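Local coordinates for glycosylation Associate Protein 2 (Streptococcus agalactiae serotype V, PDB 6OYC) that probably serves, in complex with Gap1 and Gap3, the glycosylation and accessory Sec secretion of streptococcal surface glycoproteins, perhaps by binding sugar, at residues Tyr176-Ser181 with Asn186-Glu191; Trp219-Glu224 with Ile230-Asp235. One frame throughout, in Å; residues are numbered along the deposited sequence.

Contact 1: residues Tyr176-Ser181 with Asn186-Glu191; sequences YNIPFS and NELFLE
The side-chain amide of Asn186 lies over one face of the Phe180 ring. The two planes are 19° apart, which makes this an amide-on-ring stack, and ND2 sits above the middle of the ring, 3.2 Å from its plane. Phe180 CE2 and CZ are both 3.3 Å from Asn186 ND2. The phenyl group reaches this position because CG is anti to the backbone N and beside the carbonyl carbon.

The same amide is gripped along its rim by the backbone of Ser181. Ser181 N donates to Asn186 OD1 at 2.9 Å, a nearly straight bond whose donor is tilted 21° from the carbonyl plane. In return Asn186 ND2 donates to Ser181 O at 3.0 Å, and this acceptor lies in the amide plane, so that the pair of bonds fixes the rotation of the group that stacks on the ring. A water adds a third link: it donates both to Asn186 OD1 and to Pro179 O, each at 2.6 Å. ND2 also makes a weak hydrogen bond to Leu232 O, while the hydroxyl of Ser181 turns to the backbone N of Asp183.

Farther from the turn the contact is apolar and slight. At the end of the isoleucine, Ile178 CD1 lies 4.0 Å from Leu188 CD2. Phe180 continues onto Leu240 and Leu206, and Leu188 onto Ile204.

The short strand segments run at 147° to each other, 8.6 Å apart at their closest, and their backbones pair with other strands: Phe180 with Gly238, Glu187 with Arg260. This is the geometry of a connection between two antiparallel beta-sheets packed face to face, as in a beta-sandwich, with an asparagine side chain bonding across the turn to the backbone just beyond the strand end.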
ATOM      1  N   TYR B 176     -20.950   9.251 -10.053  1.00 26.89           N
ATOM      2  CA  TYR B 176     -20.365   8.293 -10.986  1.00 30.30           C
ATOM      3  C   TYR B 176     -20.450   6.863 -10.472  1.00 28.91           C
ATOM      4  O   TYR B 176     -20.673   6.607  -9.287  1.00 29.30           O
ATOM      5  CB  TYR B 176     -18.910   8.652 -11.290  1.00 29.16           C
ATOM      6  CG  TYR B 176     -18.837   9.896 -12.123  1.00 31.17           C
ATOM      7  CD1 TYR B 176     -19.011   9.839 -13.498  1.00 28.37           C
ATOM      8  CD2 TYR B 176     -18.643  11.143 -11.529  1.00 33.80           C
ATOM      9  CE1 TYR B 176     -18.963  10.986 -14.267  1.00 32.32           C
ATOM     10  CE2 TYR B 176     -18.595  12.291 -12.294  1.00 33.55           C
ATOM     11  CZ  TYR B 176     -18.762  12.213 -13.660  1.00 31.90           C
ATOM     12  OH  TYR B 176     -18.724  13.370 -14.423  1.00 31.03           O
ATOM     13  N   ASN B 177     -20.255   5.924 -11.385  1.00 27.90           N
ATOM     14  CA  ASN B 177     -20.317   4.514 -11.043  1.00 27.64           C
ATOM     15  C   ASN B 177     -18.920   3.942 -10.873  1.00 32.28           C
ATOM     16  O   ASN B 177     -17.950   4.412 -11.476  1.00 31.94           O
ATOM     17  CB  ASN B 177     -21.087   3.736 -12.108  1.00 26.93           C
ATOM     18  CG  ASN B 177     -22.516   4.248 -12.257  1.00 29.66           C
ATOM     19  OD1 ASN B 177     -22.900   4.772 -13.307  1.00 29.63           O
ATOM     20  ND2 ASN B 177     -23.299   4.127 -11.187  1.00 27.10           N
ATOM     21  N   ILE B 178     -18.833   2.913 -10.044  1.00 31.73           N
ATOM     22  CA  ILE B 178     -17.584   2.248  -9.697  1.00 27.03           C
ATOM     23  C   ILE B 178     -17.561   0.902 -10.406  1.00 30.89           C
ATOM     24  O   ILE B 178     -18.448   0.073 -10.161  1.00 31.32           O
ATOM     25  CB  ILE B 178     -17.460   2.059  -8.184  1.00 29.98           C
ATOM     26  CG1 ILE B 178     -17.569   3.405  -7.477  1.00 31.69           C
ATOM     27  CG2 ILE B 178     -16.146   1.398  -7.849  1.00 30.54           C
ATOM     28  CD1 ILE B 178     -17.566   3.286  -5.974  1.00 30.87           C
ATOM     29  N   PRO B 179     -16.583   0.640 -11.271  1.00 29.75           N
ATOM     30  CA  PRO B 179     -16.484  -0.676 -11.912  1.00 31.10           C
ATOM     31  C   PRO B 179     -16.453  -1.789 -10.874  1.00 34.12           C
ATOM     32  O   PRO B 179     -15.714  -1.730  -9.896  1.00 32.52           O
ATOM     33  CB  PRO B 179     -15.157  -0.599 -12.680  1.00 30.79           C
ATOM     34  CG  PRO B 179     -14.878   0.882 -12.828  1.00 35.86           C
ATOM     35  CD  PRO B 179     -15.433   1.505 -11.582  1.00 32.48           C
ATOM     36  N   PHE B 180     -17.277  -2.797 -11.087  1.00 30.25           N
ATOM     37  CA  PHE B 180     -17.389  -3.925 -10.183  1.00 33.36           C
ATOM     38  C   PHE B 180     -17.006  -5.180 -10.949  1.00 32.90           C
ATOM     39  O   PHE B 180     -17.638  -5.514 -11.953  1.00 29.97           O
ATOM     40  CB  PHE B 180     -18.813  -4.035  -9.635  1.00 33.03           C
ATOM     41  CG  PHE B 180     -18.998  -5.128  -8.627  1.00 33.06           C
ATOM     42  CD1 PHE B 180     -19.200  -6.439  -9.035  1.00 31.05           C
ATOM     43  CD2 PHE B 180     -18.980  -4.838  -7.270  1.00 29.44           C
ATOM     44  CE1 PHE B 180     -19.375  -7.443  -8.112  1.00 32.17           C
ATOM     45  CE2 PHE B 180     -19.166  -5.835  -6.339  1.00 29.20           C
ATOM     46  CZ  PHE B 180     -19.367  -7.141  -6.758  1.00 32.84           C
ATOM     47  N   SER B 181     -15.986  -5.872 -10.472  1.00 34.93           N
ATOM     48  CA  SER B 181     -15.483  -7.049 -11.151  1.00 33.39           C
ATOM     49  C   SER B 181     -16.104  -8.311 -10.570  1.00 34.03           C
ATOM     50  O   SER B 181     -16.395  -8.402  -9.372  1.00 31.40           O
ATOM     51  CB  SER B 181     -13.959  -7.116 -11.029  1.00 34.70           C
ATOM     52  OG  SER B 181     -13.451  -8.363 -11.492  1.00 35.55           O
ATOM     53  N   ASN B 186     -14.124  -6.598  -4.476  1.00 29.07           N
ATOM     54  CA  ASN B 186     -14.250  -5.169  -4.727  1.00 29.73           C
ATOM     55  C   ASN B 186     -14.249  -4.479  -3.378  1.00 32.65           C
ATOM     56  O   ASN B 186     -15.204  -4.611  -2.606  1.00 31.90           O
ATOM     57  CB  ASN B 186     -15.511  -4.852  -5.520  1.00 28.87           C
ATOM     58  CG  ASN B 186     -15.516  -5.536  -6.867  1.00 30.79           C
ATOM     59  OD1 ASN B 186     -15.007  -4.996  -7.845  1.00 28.56           O
ATOM     60  ND2 ASN B 186     -16.058  -6.754  -6.914  1.00 29.66           N
ATOM     61  N   GLU B 187     -13.164  -3.767  -3.094  1.00 31.12           N
ATOM     62  CA  GLU B 187     -12.985  -3.110  -1.823  1.00 30.51           C
ATOM     63  C   GLU B 187     -13.501  -1.687  -1.894  1.00 28.65           C
ATOM     64  O   GLU B 187     -13.266  -0.976  -2.869  1.00 31.51           O
ATOM     65  CB  GLU B 187     -11.506  -3.111  -1.423  1.00 31.06           C
ATOM     66  CG  GLU B 187     -11.047  -4.412  -0.828  1.00 33.60           C
ATOM     67  CD  GLU B 187      -9.594  -4.383  -0.323  1.00 36.01           C
ATOM     68  OE1 GLU B 187      -8.846  -3.422  -0.619  1.00 30.49           O
ATOM     69  OE2 GLU B 187      -9.207  -5.340   0.380  1.00 37.26           O
ATOM     70  N   LEU B 188     -14.180  -1.270  -0.842  1.00 29.48           N
ATOM     71  CA  LEU B 188     -14.577   0.109  -0.647  1.00 29.86           C
ATOM     72  C   LEU B 188     -14.123   0.534   0.739  1.00 31.19           C
ATOM     73  O   LEU B 188     -14.194  -0.262   1.679  1.00 29.32           O
ATOM     74  CB  LEU B 188     -16.106   0.263  -0.773  1.00 28.42           C
ATOM     75  CG  LEU B 188     -16.689  -0.237  -2.097  1.00 28.76           C
ATOM     76  CD1 LEU B 188     -18.207  -0.349  -2.032  1.00 30.28           C
ATOM     77  CD2 LEU B 188     -16.276   0.689  -3.223  1.00 30.28           C
ATOM     78  N   PHE B 189     -13.686   1.789   0.877  1.00 28.76           N
ATOM     79  CA  PHE B 189     -13.466   2.358   2.206  1.00 28.98           C
ATOM     80  C   PHE B 189     -13.744   3.855   2.185  1.00 30.32           C
ATOM     81  O   PHE B 189     -13.135   4.597   1.409  1.00 34.31           O
ATOM     82  CB  PHE B 189     -12.039   2.101   2.711  1.00 30.95           C
ATOM     83  CG  PHE B 189     -11.757   2.777   4.007  1.00 30.45           C
ATOM     84  CD1 PHE B 189     -12.467   2.421   5.146  1.00 32.19           C
ATOM     85  CD2 PHE B 189     -10.827   3.798   4.088  1.00 31.65           C
ATOM     86  CE1 PHE B 189     -12.250   3.053   6.346  1.00 29.59           C
ATOM     87  CE2 PHE B 189     -10.601   4.435   5.290  1.00 34.15           C
ATOM     88  CZ  PHE B 189     -11.317   4.064   6.420  1.00 33.14           C
ATOM     89  N   LEU B 190     -14.632   4.302   3.057  1.00 29.53           N
ATOM     90  CA  LEU B 190     -15.054   5.697   3.111  1.00 34.71           C
ATOM     91  C   LEU B 190     -14.404   6.365   4.322  1.00 34.29           C
ATOM     92  O   LEU B 190     -14.728   6.034   5.465  1.00 36.31           O
ATOM     93  CB  LEU B 190     -16.573   5.785   3.196  1.00 30.85           C
ATOM     94  CG  LEU B 190     -17.177   7.150   3.455  1.00 34.60           C
ATOM     95  CD1 LEU B 190     -16.998   7.966   2.197  1.00 36.21           C
ATOM     96  CD2 LEU B 190     -18.673   7.044   3.847  1.00 31.14           C
ATOM     97  N   GLU B 191     -13.490   7.294   4.075  1.00 30.94           N
ATOM     98  CA  GLU B 191     -13.002   8.172   5.128  1.00 34.95           C
ATOM     99  C   GLU B 191     -14.127   9.058   5.611  1.00 33.52           C
ATOM    100  O   GLU B 191     -14.697   9.822   4.826  1.00 36.48           O
ATOM    101  CB  GLU B 191     -11.889   9.062   4.607  1.00 36.69           C
ATOM    102  CG  GLU B 191     -10.563   8.462   4.603  1.00 39.46           C
ATOM    103  CD  GLU B 191      -9.539   9.473   4.166  1.00 44.18           C
ATOM    104  OE1 GLU B 191      -8.786   9.133   3.218  1.00 39.32           O
ATOM    105  OE2 GLU B 191      -9.508  10.589   4.767  1.00 42.00           O
TER
HETATM  106  O   HOH W   1     -13.693  -3.006  -8.883  1.00 33.97           O

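Contact 2: residues Trp219-Glu224 with Ile230-Asp235; sequences WYFEKE and ISLESD. With SO4 (sulfate ion), chain P.
In Trp219, Phe221 and Leu232 the first torsion sets CG, and in Ile230 CG1, anti to the carbonyl carbon and beside the backbone N, and the aromatic pair meets the aliphatic pair between the strands. Leu232 spreads its two methyls over one face of the indole. CD2 stands 3.7 Å from the centroid of the five-membered ring of Trp219, only 5° off the normal, which is the evidence for a CH-pi contact; Leu232 CD1 makes an apolar contact with the six-membered part, 3.8 Å from Trp219 CE3. Ile230 covers a face of Phe221 less squarely, its CG2 lying 27° off the ring normal and 3.6 Å from Phe221 CE2.

The strand segments are antiparallel (172°) but 10.2 Å apart, without a hydrogen bond across. They belong to different sheets, Trp219 pairing with Ile204 in one and strand 230-232 lying in the other, which makes this an intersheet layer of a beta-sandwich.

At the indole edge, Trp219 NE1 donates to O3 of a sulfate at 3.1 Å, with a weak second bond to its O1. The ion probably came from the crystallisation liquor. At the strand end Lys223 NZ and Glu222 OE2 form a salt bridge, the hydrogen bond using the anti lone pair of OE2; Glu222 OE1 pairs with Arg201.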
ATOM      1  N   TRP B 219     -26.305  -3.944  -1.377  1.00 30.17           N
ATOM      2  CA  TRP B 219     -25.844  -4.063  -0.002  1.00 31.48           C
ATOM      3  C   TRP B 219     -26.089  -2.758   0.746  1.00 34.85           C
ATOM      4  O   TRP B 219     -26.252  -1.691   0.141  1.00 33.16           O
ATOM      5  CB  TRP B 219     -24.348  -4.374   0.074  1.00 30.08           C
ATOM      6  CG  TRP B 219     -23.831  -5.544  -0.724  1.00 33.93           C
ATOM      7  CD1 TRP B 219     -23.508  -6.778  -0.238  1.00 34.13           C
ATOM      8  CD2 TRP B 219     -23.509  -5.569  -2.125  1.00 30.27           C
ATOM      9  NE1 TRP B 219     -23.028  -7.572  -1.248  1.00 32.96           N
ATOM     10  CE2 TRP B 219     -23.002  -6.855  -2.412  1.00 32.29           C
ATOM     11  CE3 TRP B 219     -23.606  -4.635  -3.164  1.00 29.30           C
ATOM     12  CZ2 TRP B 219     -22.601  -7.240  -3.704  1.00 35.04           C
ATOM     13  CZ3 TRP B 219     -23.200  -5.009  -4.442  1.00 32.78           C
ATOM     14  CH2 TRP B 219     -22.700  -6.306  -4.704  1.00 31.56           C
ATOM     15  N   TYR B 220     -26.060  -2.834   2.077  1.00 36.36           N
ATOM     16  CA  TYR B 220     -26.100  -1.634   2.905  1.00 37.62           C
ATOM     17  C   TYR B 220     -25.085  -1.774   4.032  1.00 36.60           C
ATOM     18  O   TYR B 220     -24.772  -2.879   4.472  1.00 36.14           O
ATOM     19  CB  TYR B 220     -27.498  -1.369   3.490  1.00 35.22           C
ATOM     20  CG  TYR B 220     -27.821  -2.329   4.606  1.00 45.17           C
ATOM     21  CD1 TYR B 220     -28.301  -3.608   4.330  1.00 47.21           C
ATOM     22  CD2 TYR B 220     -27.605  -1.985   5.942  1.00 49.22           C
ATOM     23  CE1 TYR B 220     -28.567  -4.513   5.351  1.00 48.06           C
ATOM     24  CE2 TYR B 220     -27.869  -2.894   6.967  1.00 50.37           C
ATOM     25  CZ  TYR B 220     -28.349  -4.153   6.660  1.00 46.81           C
ATOM     26  OH  TYR B 220     -28.621  -5.065   7.664  1.00 56.35           O
ATOM     27  N   PHE B 221     -24.575  -0.639   4.494  1.00 33.29           N
ATOM     28  CA  PHE B 221     -23.626  -0.622   5.599  1.00 34.96           C
ATOM     29  C   PHE B 221     -23.855   0.649   6.398  1.00 34.82           C
ATOM     30  O   PHE B 221     -23.993   1.736   5.822  1.00 38.76           O
ATOM     31  CB  PHE B 221     -22.172  -0.708   5.087  1.00 35.16           C
ATOM     32  CG  PHE B 221     -21.890  -1.964   4.310  1.00 37.29           C
ATOM     33  CD1 PHE B 221     -21.600  -3.153   4.968  1.00 36.93           C
ATOM     34  CD2 PHE B 221     -21.976  -1.969   2.921  1.00 34.86           C
ATOM     35  CE1 PHE B 221     -21.392  -4.322   4.253  1.00 37.59           C
ATOM     36  CE2 PHE B 221     -21.765  -3.123   2.203  1.00 34.67           C
ATOM     37  CZ  PHE B 221     -21.466  -4.306   2.861  1.00 36.15           C
ATOM     38  N   GLU B 222     -23.903   0.519   7.714  1.00 35.09           N
ATOM     39  CA  GLU B 222     -24.154   1.667   8.566  1.00 38.11           C
ATOM     40  C   GLU B 222     -23.175   1.652   9.724  1.00 39.11           C
ATOM     41  O   GLU B 222     -22.458   0.672   9.940  1.00 45.85           O
ATOM     42  CB  GLU B 222     -25.590   1.678   9.075  1.00 42.60           C
ATOM     43  CG  GLU B 222     -25.985   0.399   9.748  1.00 43.09           C
ATOM     44  CD  GLU B 222     -27.488   0.225   9.817  1.00 50.73           C
ATOM     45  OE1 GLU B 222     -28.107  -0.094   8.779  1.00 54.61           O
ATOM     46  OE2 GLU B 222     -28.055   0.406  10.910  1.00 55.12           O
ATOM     47  N   LYS B 223     -23.175   2.767  10.467  1.00 38.81           N
ATOM     48  CA  LYS B 223     -22.346   3.052  11.645  1.00 48.05           C
ATOM     49  C   LYS B 223     -20.984   2.368  11.646  1.00 40.14           C
ATOM     50  O   LYS B 223     -20.075   2.807  10.940  1.00 45.40           O
ATOM     51  CB  LYS B 223     -23.087   2.695  12.945  1.00 43.62           C
ATOM     52  CG  LYS B 223     -24.568   2.442  12.763  1.00 50.91           C
ATOM     53  CD  LYS B 223     -25.308   2.399  14.085  1.00 53.47           C
ATOM     54  CE  LYS B 223     -26.714   1.918  13.857  1.00 59.60           C
ATOM     55  NZ  LYS B 223     -26.765   0.420  13.862  1.00 62.32           N
ATOM     56  N   GLU B 224     -20.825   1.313  12.452  1.00 44.33           N
ATOM     57  CA  GLU B 224     -19.493   0.763  12.693  1.00 48.05           C
ATOM     58  C   GLU B 224     -18.929   0.096  11.447  1.00 44.81           C
ATOM     59  O   GLU B 224     -17.712   0.122  11.232  1.00 40.16           O
ATOM     60  CB  GLU B 224     -19.528  -0.218  13.869  1.00 53.07           C
ATOM     61  CG  GLU B 224     -18.229  -1.029  14.100  1.00 69.43           C
ATOM     62  CD  GLU B 224     -16.955  -0.169  14.290  1.00 75.82           C
ATOM     63  OE1 GLU B 224     -15.843  -0.714  14.085  1.00 83.82           O
ATOM     64  OE2 GLU B 224     -17.055   1.030  14.661  1.00 69.40           O
ATOM     65  N   ILE B 230     -14.847  -2.447   3.398  1.00 33.27           N
ATOM     66  CA  ILE B 230     -15.982  -3.173   2.845  1.00 31.74           C
ATOM     67  C   ILE B 230     -15.466  -4.017   1.694  1.00 32.01           C
ATOM     68  O   ILE B 230     -14.758  -3.509   0.817  1.00 32.25           O
ATOM     69  CB  ILE B 230     -17.083  -2.208   2.379  1.00 31.94           C
ATOM     70  CG1 ILE B 230     -17.645  -1.432   3.572  1.00 31.29           C
ATOM     71  CG2 ILE B 230     -18.187  -2.949   1.632  1.00 29.74           C
ATOM     72  CD1 ILE B 230     -18.607  -0.307   3.149  1.00 28.78           C
ATOM     73  N   SER B 231     -15.803  -5.301   1.698  1.00 28.11           N
ATOM     74  CA  SER B 231     -15.261  -6.231   0.715  1.00 29.06           C
ATOM     75  C   SER B 231     -16.422  -6.957   0.058  1.00 30.44           C
ATOM     76  O   SER B 231     -17.069  -7.802   0.689  1.00 31.30           O
ATOM     77  CB  SER B 231     -14.277  -7.216   1.356  1.00 29.39           C
ATOM     78  OG  SER B 231     -13.775  -8.121   0.390  1.00 30.49           O
ATOM     79  N   LEU B 232     -16.673  -6.628  -1.205  1.00 29.92           N
ATOM     80  CA  LEU B 232     -17.832  -7.101  -1.950  1.00 30.00           C
ATOM     81  C   LEU B 232     -17.403  -8.053  -3.049  1.00 29.69           C
ATOM     82  O   LEU B 232     -16.429  -7.808  -3.763  1.00 30.20           O
ATOM     83  CB  LEU B 232     -18.588  -5.945  -2.597  1.00 27.10           C
ATOM     84  CG  LEU B 232     -19.087  -4.889  -1.616  1.00 29.90           C
ATOM     85  CD1 LEU B 232     -19.960  -3.864  -2.354  1.00 26.24           C
ATOM     86  CD2 LEU B 232     -19.860  -5.611  -0.533  1.00 29.01           C
ATOM     87  N   GLU B 233     -18.189  -9.089  -3.244  1.00 28.52           N
ATOM     88  CA  GLU B 233     -17.815 -10.099  -4.202  1.00 31.91           C
ATOM     89  C   GLU B 233     -19.090 -10.695  -4.761  1.00 31.85           C
ATOM     90  O   GLU B 233     -19.988 -11.058  -4.002  1.00 31.12           O
ATOM     91  CB  GLU B 233     -16.948 -11.147  -3.497  1.00 34.56           C
ATOM     92  CG  GLU B 233     -16.635 -12.333  -4.270  1.00 36.32           C
ATOM     93  CD  GLU B 233     -17.613 -13.460  -4.053  1.00 37.33           C
ATOM     94  OE1 GLU B 233     -17.728 -13.974  -2.920  1.00 36.68           O
ATOM     95  OE2 GLU B 233     -18.223 -13.857  -5.058  1.00 39.47           O
ATOM     96  N   SER B 234     -19.176 -10.774  -6.084  1.00 29.92           N
ATOM     97  CA  SER B 234     -20.299 -11.437  -6.722  1.00 29.40           C
ATOM     98  C   SER B 234     -19.853 -11.921  -8.086  1.00 30.02           C
ATOM     99  O   SER B 234     -18.924 -11.373  -8.678  1.00 35.00           O
ATOM    100  CB  SER B 234     -21.512 -10.500  -6.875  1.00 36.42           C
ATOM    101  OG  SER B 234     -22.446 -11.036  -7.791  1.00 30.69           O
ATOM    102  N   ASP B 235     -20.529 -12.936  -8.601  1.00 30.59           N
ATOM    103  CA  ASP B 235     -20.152 -13.394  -9.927  1.00 36.80           C
ATOM    104  C   ASP B 235     -20.818 -12.602 -11.046  1.00 37.15           C
ATOM    105  O   ASP B 235     -20.560 -12.883 -12.220  1.00 37.41           O
ATOM    106  CB  ASP B 235     -20.425 -14.884 -10.076  1.00 39.93           C
ATOM    107  CG  ASP B 235     -19.540 -15.734  -9.143  1.00 46.34           C
ATOM    108  OD1 ASP B 235     -19.975 -16.841  -8.751  1.00 46.86           O
ATOM    109  OD2 ASP B 235     -18.404 -15.296  -8.823  1.00 41.44           O
TER
HETATM  110  S   SO4 P 605     -23.326 -11.119  -0.083  1.00 47.98           S
HETATM  111  O1  SO4 P 605     -23.381  -9.998   0.842  1.00 44.52           O
HETATM  112  O2  SO4 P 605     -24.685 -11.617  -0.287  1.00 49.77           O
HETATM  113  O3  SO4 P 605     -22.741 -10.651  -1.343  1.00 45.36           O
HETATM  114  O4  SO4 P 605     -22.486 -12.174   0.501  1.00 48.57           O

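From the N terminus, strand 168-180 leads to contact 1, which closes a short turn: four residues separate its segments, the last already in strand 185-195. The chain then runs through strands 198-208 and 215-222, and contact 2 closes a second loop, of five residues, between 219-224 and 230-235. The loops follow in series; neither encloses the other. Contact centres lie about 10 Å apart and are joined by backbone: Asn186 N to Leu232 O is 2.7 Å and Leu188 N to Ile230 O is 2.8 Å, both probable hydrogen bonds. Thus 230-232 pairs with 185-195 in one sheet, while 168-180 and 215-222 belong to the facing one, and both contacts tie these two sheets together.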